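Local coordinates for TPR repeat-containing protein (PDB 3U4T), which is of unknown function but folds into an all-helical tetratricopeptide-repeat array of the kind that commonly serves as a scaffold for protein-protein recognition, at residues K82-K86 against K87-S91; V159-D162 against S163-K167. The protein carries 1 engineered substitution. All coordinates share one frame; numbering follows the deposited sequence.

Contact 1. Residues K82-K86 against K87-S91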
ATOM      1  N   LYS A  82     -14.878   3.797  -1.417  1.00 32.00           N
ATOM      2  CA  LYS A  82     -13.779   4.644  -0.978  1.00 34.81           C
ATOM      3  C   LYS A  82     -14.355   5.821  -0.198  1.00 28.88           C
ATOM      4  O   LYS A  82     -13.794   6.238   0.814  1.00 25.55           O
ATOM      5  CB  LYS A  82     -12.975   5.184  -2.158  1.00 33.18           C
ATOM      6  CG  LYS A  82     -12.098   4.179  -2.868  1.00 35.10           C
ATOM      7  CD  LYS A  82     -11.239   4.895  -3.905  1.00 48.07           C
ATOM      8  CE  LYS A  82     -10.494   3.924  -4.800  1.00 63.25           C
ATOM      9  NZ  LYS A  82      -9.670   2.965  -4.027  1.00 70.63           N
ATOM     10  N   ILE A  83     -15.477   6.357  -0.674  1.00 17.98           N
ATOM     11  CA  ILE A  83     -16.114   7.485   0.001  1.00 25.38           C
ATOM     12  C   ILE A  83     -16.693   7.094   1.347  1.00 35.88           C
ATOM     13  O   ILE A  83     -16.618   7.868   2.295  1.00 44.82           O
ATOM     14  CB  ILE A  83     -17.213   8.117  -0.877  1.00 27.39           C
ATOM     15  CG1 ILE A  83     -16.575   8.736  -2.113  1.00 17.80           C
ATOM     16  CG2 ILE A  83     -17.943   9.196  -0.114  1.00 28.82           C
ATOM     17  CD1 ILE A  83     -17.573   9.140  -3.168  1.00 30.66           C
ATOM     18  N   LEU A  84     -17.266   5.896   1.435  1.00 35.24           N
ATOM     19  CA  LEU A  84     -17.842   5.425   2.698  1.00 31.30           C
ATOM     20  C   LEU A  84     -16.730   5.128   3.692  1.00 19.63           C
ATOM     21  O   LEU A  84     -16.824   5.465   4.874  1.00 28.94           O
ATOM     22  CB  LEU A  84     -18.699   4.166   2.478  1.00 27.35           C
ATOM     23  CG  LEU A  84     -20.050   4.404   1.786  1.00 19.36           C
ATOM     24  CD1 LEU A  84     -20.640   3.093   1.319  1.00 25.24           C
ATOM     25  CD2 LEU A  84     -21.012   5.123   2.741  1.00 28.82           C
HETATM   26  N   MSE A  85     -15.657   4.503   3.227  1.00 23.04           N
HETATM   27  CA  MSE A  85     -14.573   4.213   4.147  1.00 27.98           C
HETATM   28  C   MSE A  85     -14.091   5.526   4.778  1.00 31.74           C
HETATM   29  O   MSE A  85     -13.864   5.586   5.984  1.00 36.31           O
HETATM   30  CB  MSE A  85     -13.426   3.498   3.428  1.00 31.66           C
HETATM   31  CG  MSE A  85     -12.384   2.912   4.375  1.00 44.35           C
HETATM   32 SE   MSE A  85     -13.086   1.539   5.524  0.73 35.19          SE
HETATM   33  CE  MSE A  85     -12.893   0.039   4.277  1.00 18.58           C
ATOM     34  N   LYS A  86     -13.958   6.585   3.984  1.00 34.95           N
ATOM     35  CA  LYS A  86     -13.510   7.867   4.539  1.00 35.18           C
ATOM     36  C   LYS A  86     -14.487   8.444   5.558  1.00 33.50           C
ATOM     37  O   LYS A  86     -14.088   9.186   6.451  1.00 35.32           O
ATOM     38  CB  LYS A  86     -13.288   8.903   3.428  1.00 25.57           C
ATOM     39  CG  LYS A  86     -12.012   8.717   2.614  1.00 29.25           C
ATOM     40  CD  LYS A  86     -10.789   8.862   3.489  1.00 38.21           C
ATOM     41  CE  LYS A  86      -9.507   8.869   2.673  1.00 53.46           C
ATOM     42  NZ  LYS A  86      -9.256   7.572   1.993  1.00 56.79           N
ATOM     43  N   LYS A  87     -15.767   8.113   5.416  1.00 29.58           N
ATOM     44  CA  LYS A  87     -16.802   8.613   6.324  1.00 32.97           C
ATOM     45  C   LYS A  87     -17.021   7.689   7.525  1.00 41.27           C
ATOM     46  O   LYS A  87     -17.936   7.883   8.333  1.00 39.71           O
ATOM     47  CB  LYS A  87     -18.105   8.810   5.553  1.00 32.77           C
ATOM     48  CG  LYS A  87     -18.043   9.969   4.580  1.00 32.57           C
ATOM     49  CD  LYS A  87     -18.618  11.222   5.226  1.00 37.97           C
ATOM     50  CE  LYS A  87     -17.990  11.502   6.576  1.00 33.42           C
ATOM     51  NZ  LYS A  87     -18.818  12.463   7.349  1.00 44.88           N
ATOM     52  N   GLY A  88     -16.175   6.669   7.616  1.00 38.35           N
ATOM     53  CA  GLY A  88     -16.240   5.744   8.724  1.00 39.05           C
ATOM     54  C   GLY A  88     -17.272   4.651   8.626  1.00 42.05           C
ATOM     55  O   GLY A  88     -17.506   3.958   9.604  1.00 38.81           O
ATOM     56  N   GLN A  89     -17.887   4.471   7.465  1.00 28.03           N
ATOM     57  CA  GLN A  89     -18.894   3.428   7.336  1.00 26.02           C
ATOM     58  C   GLN A  89     -18.325   2.179   6.690  1.00 26.09           C
ATOM     59  O   GLN A  89     -18.736   1.731   5.615  1.00 29.21           O
ATOM     60  CB  GLN A  89     -20.096   3.984   6.586  1.00 14.38           C
ATOM     61  CG  GLN A  89     -20.568   5.274   7.261  1.00 30.48           C
ATOM     62  CD  GLN A  89     -21.969   5.672   6.896  1.00 56.49           C
ATOM     63  OE1 GLN A  89     -22.277   5.945   5.736  1.00 57.33           O
ATOM     64  NE2 GLN A  89     -22.837   5.712   7.893  1.00 67.70           N
ATOM     65  N   ASP A  90     -17.366   1.622   7.416  1.00 19.70           N
ATOM     66  CA  ASP A  90     -16.621   0.426   7.045  1.00 32.93           C
ATOM     67  C   ASP A  90     -17.410  -0.754   6.454  1.00 27.49           C
ATOM     68  O   ASP A  90     -17.024  -1.296   5.417  1.00 36.43           O
ATOM     69  CB  ASP A  90     -15.815  -0.052   8.265  1.00 28.84           C
ATOM     70  CG  ASP A  90     -14.952   1.056   8.881  1.00 38.21           C
ATOM     71  OD1 ASP A  90     -15.106   2.242   8.499  1.00 30.56           O
ATOM     72  OD2 ASP A  90     -14.128   0.736   9.767  1.00 25.35           O
ATOM     73  N   SER A  91     -18.500  -1.163   7.087  1.00 22.74           N
ATOM     74  CA  SER A  91     -19.255  -2.295   6.573  1.00 42.46           C
ATOM     75  C   SER A  91     -19.874  -2.008   5.223  1.00 36.06           C
ATOM     76  O   SER A  91     -19.866  -2.863   4.339  1.00 30.68           O
ATOM     77  CB  SER A  91     -20.329  -2.696   7.565  1.00 40.26           C
ATOM     78  OG  SER A  91     -19.723  -2.985   8.807  1.00 43.73           O
TER
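Lys87 follows directly on helix 74-86, and its backbone N meets two carbonyls of the last turn: the bonds to Ile83 O, at 3.2 Å, and to Leu84 O, at 2.9 Å, are both bent and weak, so the regular helical pattern is already failing here. Its CG lies beside its own backbone N (chi1 -70°) and thereby comes to 3.4 Å from Ile83 O, while the long aliphatic chain carries NZ away to a salt bridge with Asp54. Gly88 makes the reversal. Its phi is positive, and a CB at these backbone angles would run into the carbonyl oxygen of Lys87, so glycine suits the position by having none. The turn lets Gly88 N reach Met85 O at 3.0 Å, from above the carbonyl plane. Gln89 then swings back over the helix end, and its N binds Leu84 O at 3.0 Å, also out of the carbonyl plane. Its CB meets Leu84 CD2 at 4.1 Å, the two side chains meeting at a slant, and the leucine continues inward onto Leu92 and Ala93 of the following helix, a buried place that calls for an apolar branch. Gln89 is also the N-cap residue of that helix. Asp90, in its first turn, meets Met85, a selenomethionine: the two side chains lie roughly perpendicular, and SE approaches OD1 to 3.7 Å. The methionine chain bends at both chi2 and chi3, which brings its selenium back toward the turn, whereas the other carboxylate oxygen, OD2, is hydrogen-bonded to Tyr117. The paired bonds from Gln89 N to Leu84 O and from Gly88 N to Met85 O, with Gly88 as C-prime, define a Schellman motif, here forming the tight helix-turn-helix link between helices 74-86 and 90-103 of an alpha-alpha solenoid.

Contact 2. Residues V159-D162 against S163-K167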
ATOM      1  N   VAL A 159       7.700 -18.137   7.019  1.00 35.35           N
ATOM      2  CA  VAL A 159       8.107 -18.912   5.869  1.00 41.24           C
ATOM      3  C   VAL A 159       7.322 -18.436   4.645  1.00 33.70           C
ATOM      4  O   VAL A 159       7.922 -18.154   3.609  1.00 30.23           O
ATOM      5  CB  VAL A 159       7.903 -20.438   6.104  1.00 50.52           C
ATOM      6  CG1 VAL A 159       8.093 -21.201   4.801  1.00 55.70           C
ATOM      7  CG2 VAL A 159       8.912 -20.942   7.135  1.00 43.18           C
ATOM      8  N   LYS A 160       6.001 -18.313   4.766  1.00 35.67           N
ATOM      9  CA  LYS A 160       5.174 -17.867   3.644  1.00 39.83           C
ATOM     10  C   LYS A 160       5.382 -16.396   3.292  1.00 36.34           C
ATOM     11  O   LYS A 160       5.208 -15.995   2.140  1.00 42.33           O
ATOM     12  CB  LYS A 160       3.694 -18.143   3.928  1.00 34.77           C
ATOM     13  CG  LYS A 160       3.360 -19.617   3.937  1.00 39.56           C
ATOM     14  CD  LYS A 160       1.997 -19.893   4.540  1.00 47.69           C
ATOM     15  CE  LYS A 160       0.873 -19.730   3.539  1.00 49.06           C
ATOM     16  NZ  LYS A 160      -0.428 -20.132   4.153  1.00 52.76           N
ATOM     17  N   ALA A 161       5.752 -15.588   4.275  1.00 35.96           N
ATOM     18  CA  ALA A 161       6.016 -14.178   4.005  1.00 38.00           C
ATOM     19  C   ALA A 161       7.256 -14.103   3.117  1.00 35.54           C
ATOM     20  O   ALA A 161       7.311 -13.293   2.185  1.00 29.71           O
ATOM     21  CB  ALA A 161       6.272 -13.408   5.312  1.00 32.32           C
ATOM     22  N   ASP A 162       8.240 -14.958   3.398  1.00 33.12           N
ATOM     23  CA  ASP A 162       9.492 -14.980   2.642  1.00 35.67           C
ATOM     24  C   ASP A 162       9.260 -15.316   1.179  1.00 27.18           C
ATOM     25  O   ASP A 162       9.717 -14.599   0.295  1.00 28.30           O
ATOM     26  CB  ASP A 162      10.468 -15.997   3.268  1.00 34.84           C
ATOM     27  CG  ASP A 162      11.939 -15.711   2.925  1.00 38.67           C
ATOM     28  OD1 ASP A 162      12.279 -14.544   2.642  1.00 40.12           O
ATOM     29  OD2 ASP A 162      12.760 -16.657   2.963  1.00 37.34           O
ATOM     30  N   SER A 163       8.544 -16.407   0.928  1.00 38.70           N
ATOM     31  CA  SER A 163       8.262 -16.842  -0.442  1.00 44.71           C
ATOM     32  C   SER A 163       7.543 -15.745  -1.201  1.00 33.38           C
ATOM     33  O   SER A 163       7.812 -15.499  -2.382  1.00 38.79           O
ATOM     34  CB  SER A 163       7.391 -18.097  -0.438  1.00 53.32           C
ATOM     35  OG  SER A 163       8.007 -19.128   0.313  1.00 59.47           O
ATOM     36  N   SER A 164       6.617 -15.090  -0.513  1.00 32.65           N
ATOM     37  CA  SER A 164       5.847 -14.019  -1.118  1.00 33.97           C
ATOM     38  C   SER A 164       6.767 -12.835  -1.396  1.00 45.17           C
ATOM     39  O   SER A 164       6.561 -12.094  -2.355  1.00 50.82           O
ATOM     40  CB  SER A 164       4.697 -13.621  -0.184  1.00 37.04           C
ATOM     41  OG  SER A 164       3.967 -12.525  -0.702  1.00 52.50           O
ATOM     42  N   PHE A 165       7.783 -12.643  -0.560  1.00 37.68           N
ATOM     43  CA  PHE A 165       8.712 -11.543  -0.792  1.00 36.83           C
ATOM     44  C   PHE A 165       9.671 -11.938  -1.914  1.00 40.14           C
ATOM     45  O   PHE A 165      10.154 -11.086  -2.660  1.00 32.10           O
ATOM     46  CB  PHE A 165       9.484 -11.191   0.487  1.00 38.03           C
ATOM     47  CG  PHE A 165       8.626 -10.587   1.562  1.00 35.91           C
ATOM     48  CD1 PHE A 165       7.727  -9.555   1.259  1.00 27.38           C
ATOM     49  CD2 PHE A 165       8.694 -11.057   2.873  1.00 29.67           C
ATOM     50  CE1 PHE A 165       6.914  -9.004   2.258  1.00 27.41           C
ATOM     51  CE2 PHE A 165       7.889 -10.513   3.870  1.00 36.56           C
ATOM     52  CZ  PHE A 165       6.998  -9.492   3.562  1.00 36.63           C
ATOM     53  N   VAL A 166       9.949 -13.237  -2.027  1.00 34.36           N
ATOM     54  CA  VAL A 166      10.809 -13.735  -3.095  1.00 35.40           C
ATOM     55  C   VAL A 166      10.125 -13.403  -4.417  1.00 32.40           C
ATOM     56  O   VAL A 166      10.784 -13.165  -5.421  1.00 43.04           O
ATOM     57  CB  VAL A 166      10.991 -15.264  -3.029  1.00 48.89           C
ATOM     58  CG1 VAL A 166      11.539 -15.771  -4.349  1.00 51.19           C
ATOM     59  CG2 VAL A 166      11.939 -15.628  -1.904  1.00 47.35           C
ATOM     60  N   LYS A 167       8.795 -13.403  -4.407  1.00 32.52           N
ATOM     61  CA  LYS A 167       8.015 -13.088  -5.600  1.00 39.78           C
ATOM     62  C   LYS A 167       8.120 -11.624  -5.966  1.00 32.76           C
ATOM     63  O   LYS A 167       8.130 -11.279  -7.154  1.00 45.99           O
ATOM     64  CB  LYS A 167       6.539 -13.437  -5.399  1.00 36.19           C
ATOM     65  CG  LYS A 167       6.176 -14.874  -5.690  1.00 41.95           C
ATOM     66  CD  LYS A 167       6.249 -15.155  -7.184  1.00 50.27           C
ATOM     67  CE  LYS A 167       5.730 -16.549  -7.493  1.00 65.19           C
ATOM     68  NZ  LYS A 167       5.674 -16.806  -8.951  1.00 69.21           N
TER
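Within helix 158-171, part of a tetratricopeptide repeat, Ala161 and Phe165 stand one turn apart on a buried face, and the methyl CB of the alanine meets ring atom CE2 at 3.6 Å. The ring is directed back toward the preceding turn because CG sits beside the backbone N (chi1 -68°), and a small residue at Ala161 is well suited to lie next to so broad a neighbour. The packing around them suits these residue types: in the helix-turn-helix of this repeat, helix 142-154 packs against the alanine through Tyr152 and Tyr153, while on the following helix, 176-189, Trp181 meets the phenylalanine ring with planes about 30° apart. A serine in place of Phe165 would probably leave Ala161 CB without its ring neighbour and the Trp181 indole without an aromatic partner. Ordinary i to i+4 backbone bonds run beneath these side chains. Ser163 N reaches Val159 O at 3.3 Å with an N-H...O angle of 166°, and the serine hydroxyl OG adds a weak bond to the same oxygen at 3.4 Å, as a small polar side chain can on an exposed helix face. Ser164 N binds Lys160 O at 3.1 Å; its own hydroxyl turns to Phe145 O, giving a buried polar group a backbone partner. Val166 N closes on Asp162 O at 2.7 Å, and Val166 CG2 lies 3.3 Å from that oxygen. The carboxylate of Asp162 points across to helix 176-189, where OD1 forms a salt bridge with Arg182.

How the contacts relate
Contact 1 comes first along the chain and closes well before contact 2 opens. Their centres lie 31 Å apart, on opposite sides of the centre of the chain, and their nearest atoms are about 21 Å from each other, so neither touches the other. They share no helix: residues 82-91 join helix 74-86 to helix 90-103, whereas residues 159-167 all belong to helix 158-171, with helices 109-120, 124-131 and 142-154 intervening. One contact thus reverses the chain between two helices, and the other lies inside a single helix and faces its neighbours. Both jobs recur in a solenoid, whose elongated shape arises from helices laid side by side.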